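Serine/threonine-protein phosphatase 2A regulatory subunit B'' subunit alpha (Homo sapiens, PDB 4I5J) binds calcium through its EF-hand region and, as a regulatory subunit of protein phosphatase 2A, might modulate the substrate selectivity, activity and localization of the catalytic enzyme. Local coordinates at residues Ala174-Val177 against Trp178-Ile181; Thr63-Gln66 against Arg67-Thr71. All blocks are in the same frame, centred on the assembly; numbering follows the deposited sequence.

In the fold
Interaction 1, within helix 173-184, and interaction 2, within helix 54-72, illustrate how two helices, each locking its own side chains together turn by turn, can then meet through those same residues. Their centres lie about 10 Å apart. One polar link is probably a hydrogen bond from Trp178 NE1 to Gln66 OE1 (3.2 Å). Beside it the Trp178 and Tyr70 rings meet at about 55° between planes, with Trp178 CE3 3.4 Å from Tyr70 CD1, while Ile181 CG2 packs 3.5 Å from Tyr70 CZ. In this EF-hand-containing fragment of the longer subunit, the contact brings together two helices far apart in sequence, away from the calcium site formed by Asp200, Asp202, Asp204, Val206 and Glu211.

Interaction 1 (Ala174-Val177 against Trp178-Ile181); sequences ADFV and WFLI
The Phe176 ring lies over Leu180, whose CB sits 4.1 Å from the ring plane and is displaced toward the rim. The branch end of the leucine completes the overlap, with Leu180 CD1 3.7 Å from Phe176 CE2. On another part of the ring, Phe179 approaches at a slant, its CD2 3.9 Å from Phe176 CE1, so the two phenylalanines pack obliquely. With CG anti to the backbone N (chi1 176°), Phe176 runs beside its own carbonyl, in the direction of the next turn, which brings it to Phe179 and Leu180. Replacing it with an alanine would probably leave Leu180 without the ring that covers it and open a gap toward Lys121 and Leu125 of helix 112-125, which the ring also touches.

Beneath them, Leu180 N donates to Phe176 O at 2.7 Å with a nearly straight bond (175°). One residue on, Val177 and Ile181 lie alongside each other and point the same way, CG1 of the valine 3.8 Å from CD1 of the isoleucine. Ile181 CG1 also rests 3.2 Å from Val177 O, the same oxygen that accepts the bond from Ile181 N.

Trp178 behaves differently. Its CG stands beside the backbone N (chi1 -74°), which sends the indole back along the preceding turn. There CD1, at the ring edge, meets Ala174 O in the ring plane, 3.3 Å away. The indole touches Thr190 and Tyr194 of helix 189-199, and Phe179 packs on Tyr194 and Trp195 of the same helix.

Such i to i+3 and i to i+4 contacts are those of an alpha helix, here partly buried against helices 54-72, 112-125 and 189-199; it follows short strand 170-171, consistent with the exiting helix of an EF-hand in an EF-hand pair.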
# COMPACT_ATOMS: atom_id res chain seq x y z
N ALA A 174 5.50 -6.22 -7.66
CA ALA A 174 4.90 -6.49 -6.35
C ALA A 174 4.84 -5.22 -5.55
O ALA A 174 3.80 -4.87 -4.97
CB ALA A 174 5.70 -7.57 -5.61
N ASP A 175 5.95 -4.49 -5.51
CA ASP A 175 5.98 -3.23 -4.80
C ASP A 175 5.06 -2.16 -5.40
O ASP A 175 4.59 -1.27 -4.69
CB ASP A 175 7.40 -2.73 -4.68
CG ASP A 175 8.14 -3.43 -3.57
OD1 ASP A 175 7.53 -3.67 -2.48
OD2 ASP A 175 9.32 -3.75 -3.77
N PHE A 176 4.82 -2.25 -6.70
CA PHE A 176 3.90 -1.32 -7.33
C PHE A 176 2.49 -1.55 -6.80
O PHE A 176 1.74 -0.59 -6.58
CB PHE A 176 3.92 -1.48 -8.86
CG PHE A 176 2.90 -0.62 -9.53
CD1 PHE A 176 3.05 0.76 -9.54
CD2 PHE A 176 1.78 -1.17 -10.09
CE1 PHE A 176 2.11 1.57 -10.14
CE2 PHE A 176 0.83 -0.37 -10.71
CZ PHE A 176 0.99 1.01 -10.72
N VAL A 177 2.13 -2.82 -6.58
CA VAL A 177 0.84 -3.15 -5.96
C VAL A 177 0.61 -2.38 -4.66
O VAL A 177 -0.45 -1.79 -4.46
CB VAL A 177 0.66 -4.67 -5.76
CG1 VAL A 177 -0.72 -4.96 -5.17
CG2 VAL A 177 0.79 -5.42 -7.11
N TRP A 178 1.62 -2.36 -3.78
CA TRP A 178 1.52 -1.66 -2.50
C TRP A 178 1.42 -0.18 -2.69
O TRP A 178 0.61 0.48 -2.04
CB TRP A 178 2.77 -1.94 -1.65
CG TRP A 178 2.80 -3.33 -1.09
CD1 TRP A 178 2.94 -4.49 -1.79
CD2 TRP A 178 2.68 -3.70 0.29
NE1 TRP A 178 2.91 -5.56 -0.94
CE2 TRP A 178 2.75 -5.11 0.34
CE3 TRP A 178 2.51 -2.99 1.48
CZ2 TRP A 178 2.68 -5.82 1.53
CZ3 TRP A 178 2.43 -3.71 2.68
CH2 TRP A 178 2.52 -5.11 2.69
N PHE A 179 2.26 0.36 -3.57
CA PHE A 179 2.14 1.76 -3.94
C PHE A 179 0.74 2.09 -4.46
O PHE A 179 0.08 2.98 -3.93
CB PHE A 179 3.16 2.16 -5.02
CG PHE A 179 2.87 3.50 -5.62
CD1 PHE A 179 3.22 4.66 -4.95
CD2 PHE A 179 2.20 3.61 -6.84
CE1 PHE A 179 2.92 5.91 -5.48
CE2 PHE A 179 1.90 4.85 -7.39
CZ PHE A 179 2.26 6.01 -6.71
N LEU A 180 0.29 1.37 -5.49
CA LEU A 180 -1.00 1.71 -6.11
C LEU A 180 -2.14 1.70 -5.09
O LEU A 180 -2.91 2.66 -5.03
CB LEU A 180 -1.32 0.77 -7.28
CG LEU A 180 -2.55 1.09 -8.13
CD1 LEU A 180 -2.53 0.33 -9.45
CD2 LEU A 180 -3.83 0.70 -7.43
N ILE A 181 -2.25 0.62 -4.30
CA ILE A 181 -3.33 0.52 -3.32
C ILE A 181 -3.27 1.67 -2.31
O ILE A 181 -4.30 2.23 -1.92
CB ILE A 181 -3.29 -0.85 -2.60
CG1 ILE A 181 -3.52 -1.96 -3.63
CG2 ILE A 181 -4.36 -0.91 -1.51
CD1 ILE A 181 -3.38 -3.36 -3.06

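Interaction 2 (Thr63-Gln66 against Arg67-Thr71); sequences TVIQ and RIFYT
Gln66 O receives Tyr70 N at 2.7 Å, the shortest of the four backbone bonds that tie these two turns together. The tyrosine presses on the same acceptor with its CB, 3.2 Å from Gln66 O. From there its ring leads off to a different partner: Tyr70 OH is hydrogen-bonded to Ser182 OG on helix 173-184.

Ile65 and Phe69 run side by side, pointing the same way. Ile65 CG2 touches the ring margin, 4.0 Å from Phe69 CD1 and about as far from CE1. Because Phe69 CG stands beside the backbone N (chi1 -80°), the ring folds back toward the preceding turn, where its CD1 edge meets Ile65 O near the ring plane at 3.4 Å. That oxygen is already the acceptor for Phe69 N, so one carbonyl oxygen takes the backbone bond and also lies against the ring edge.

These are i to i+4 contacts of a buried alpha helix in the EF-hand domain, with its apolar side turned to helix 34-43, where Ile65 meets Ile34 and Val64 meets Leu37. One position earlier, Val64 and Ile68 slant across one another, CG1 of the valine 4.0 Å from CD1 of the isoleucine.

The first part of the Arg67 side chain stays close to the helix, its CG 3.2 Å from Thr63 O, the acceptor of its own backbone N. A bend at chi3 (66°) then carries the guanidinium away, and NH2 is hydrogen-bonded to Thr107 O. At the preceding residue, Gln66 NE2 is held by Gln30 OE1 and by Thr62 O one turn earlier.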
# COMPACT_ATOMS: atom_id res chain seq x y z
N THR A 63 -0.27 -10.84 -7.45
CA THR A 63 -1.07 -9.70 -7.03
C THR A 63 -1.96 -10.05 -5.84
O THR A 63 -2.05 -9.27 -4.88
CB THR A 63 -1.91 -9.16 -8.18
OG1 THR A 63 -1.03 -8.75 -9.24
CG2 THR A 63 -2.74 -7.98 -7.73
N VAL A 64 -2.60 -11.22 -5.88
CA VAL A 64 -3.44 -11.64 -4.76
C VAL A 64 -2.58 -11.82 -3.51
O VAL A 64 -2.98 -11.43 -2.40
CB VAL A 64 -4.20 -12.95 -5.04
CG1 VAL A 64 -4.95 -13.42 -3.77
CG2 VAL A 64 -5.16 -12.76 -6.20
N ILE A 65 -1.40 -12.40 -3.68
CA ILE A 65 -0.52 -12.56 -2.53
C ILE A 65 -0.11 -11.19 -1.95
O ILE A 65 -0.12 -11.02 -0.74
CB ILE A 65 0.68 -13.46 -2.84
CG1 ILE A 65 0.16 -14.86 -3.16
CG2 ILE A 65 1.66 -13.52 -1.65
CD1 ILE A 65 1.22 -15.84 -3.54
N GLN A 66 0.20 -10.20 -2.80
CA GLN A 66 0.57 -8.89 -2.28
C GLN A 66 -0.60 -8.34 -1.49
O GLN A 66 -0.41 -7.80 -0.41
CB GLN A 66 0.95 -7.89 -3.40
CG GLN A 66 2.20 -8.26 -4.16
CD GLN A 66 3.21 -8.97 -3.27
OE1 GLN A 66 3.72 -8.39 -2.31
NE2 GLN A 66 3.47 -10.23 -3.57
N ARG A 67 -1.81 -8.52 -2.02
CA ARG A 67 -3.01 -8.00 -1.36
C ARG A 67 -3.27 -8.68 -0.02
O ARG A 67 -3.72 -8.04 0.93
CB ARG A 67 -4.25 -8.12 -2.26
CG ARG A 67 -4.16 -7.23 -3.51
CD ARG A 67 -5.49 -7.19 -4.23
NE ARG A 67 -6.52 -6.52 -3.43
CZ ARG A 67 -7.81 -6.49 -3.75
NH1 ARG A 67 -8.23 -7.11 -4.84
NH2 ARG A 67 -8.69 -5.86 -2.97
N ILE A 68 -2.99 -9.97 0.06
CA ILE A 68 -3.12 -10.70 1.32
C ILE A 68 -2.16 -10.07 2.33
O ILE A 68 -2.57 -9.63 3.41
CB ILE A 68 -2.81 -12.21 1.12
CG1 ILE A 68 -3.97 -12.95 0.45
CG2 ILE A 68 -2.52 -12.88 2.47
CD1 ILE A 68 -3.58 -14.35 -0.14
N PHE A 69 -0.88 -9.96 1.97
CA PHE A 69 0.09 -9.40 2.90
C PHE A 69 -0.18 -7.95 3.23
O PHE A 69 0.02 -7.52 4.38
CB PHE A 69 1.53 -9.61 2.42
CG PHE A 69 2.02 -10.99 2.73
CD1 PHE A 69 1.49 -12.08 2.05
CD2 PHE A 69 2.91 -11.21 3.76
CE1 PHE A 69 1.91 -13.37 2.36
CE2 PHE A 69 3.32 -12.49 4.06
CZ PHE A 69 2.82 -13.57 3.35
N TYR A 70 -0.63 -7.21 2.23
CA TYR A 70 -0.93 -5.80 2.41
C TYR A 70 -1.93 -5.62 3.56
O TYR A 70 -1.75 -4.77 4.43
CB TYR A 70 -1.51 -5.22 1.13
CG TYR A 70 -1.73 -3.74 1.15
CD1 TYR A 70 -0.78 -2.88 0.62
CD2 TYR A 70 -2.87 -3.19 1.70
CE1 TYR A 70 -0.97 -1.51 0.62
CE2 TYR A 70 -3.08 -1.80 1.71
CZ TYR A 70 -2.13 -0.98 1.18
OH TYR A 70 -2.32 0.39 1.18
N THR A 71 -2.98 -6.43 3.56
CA THR A 71 -4.05 -6.30 4.53
C THR A 71 -3.79 -7.09 5.81
O THR A 71 -4.10 -6.65 6.91
CB THR A 71 -5.36 -6.76 3.89
OG1 THR A 71 -5.67 -5.89 2.80
CG2 THR A 71 -6.50 -6.74 4.88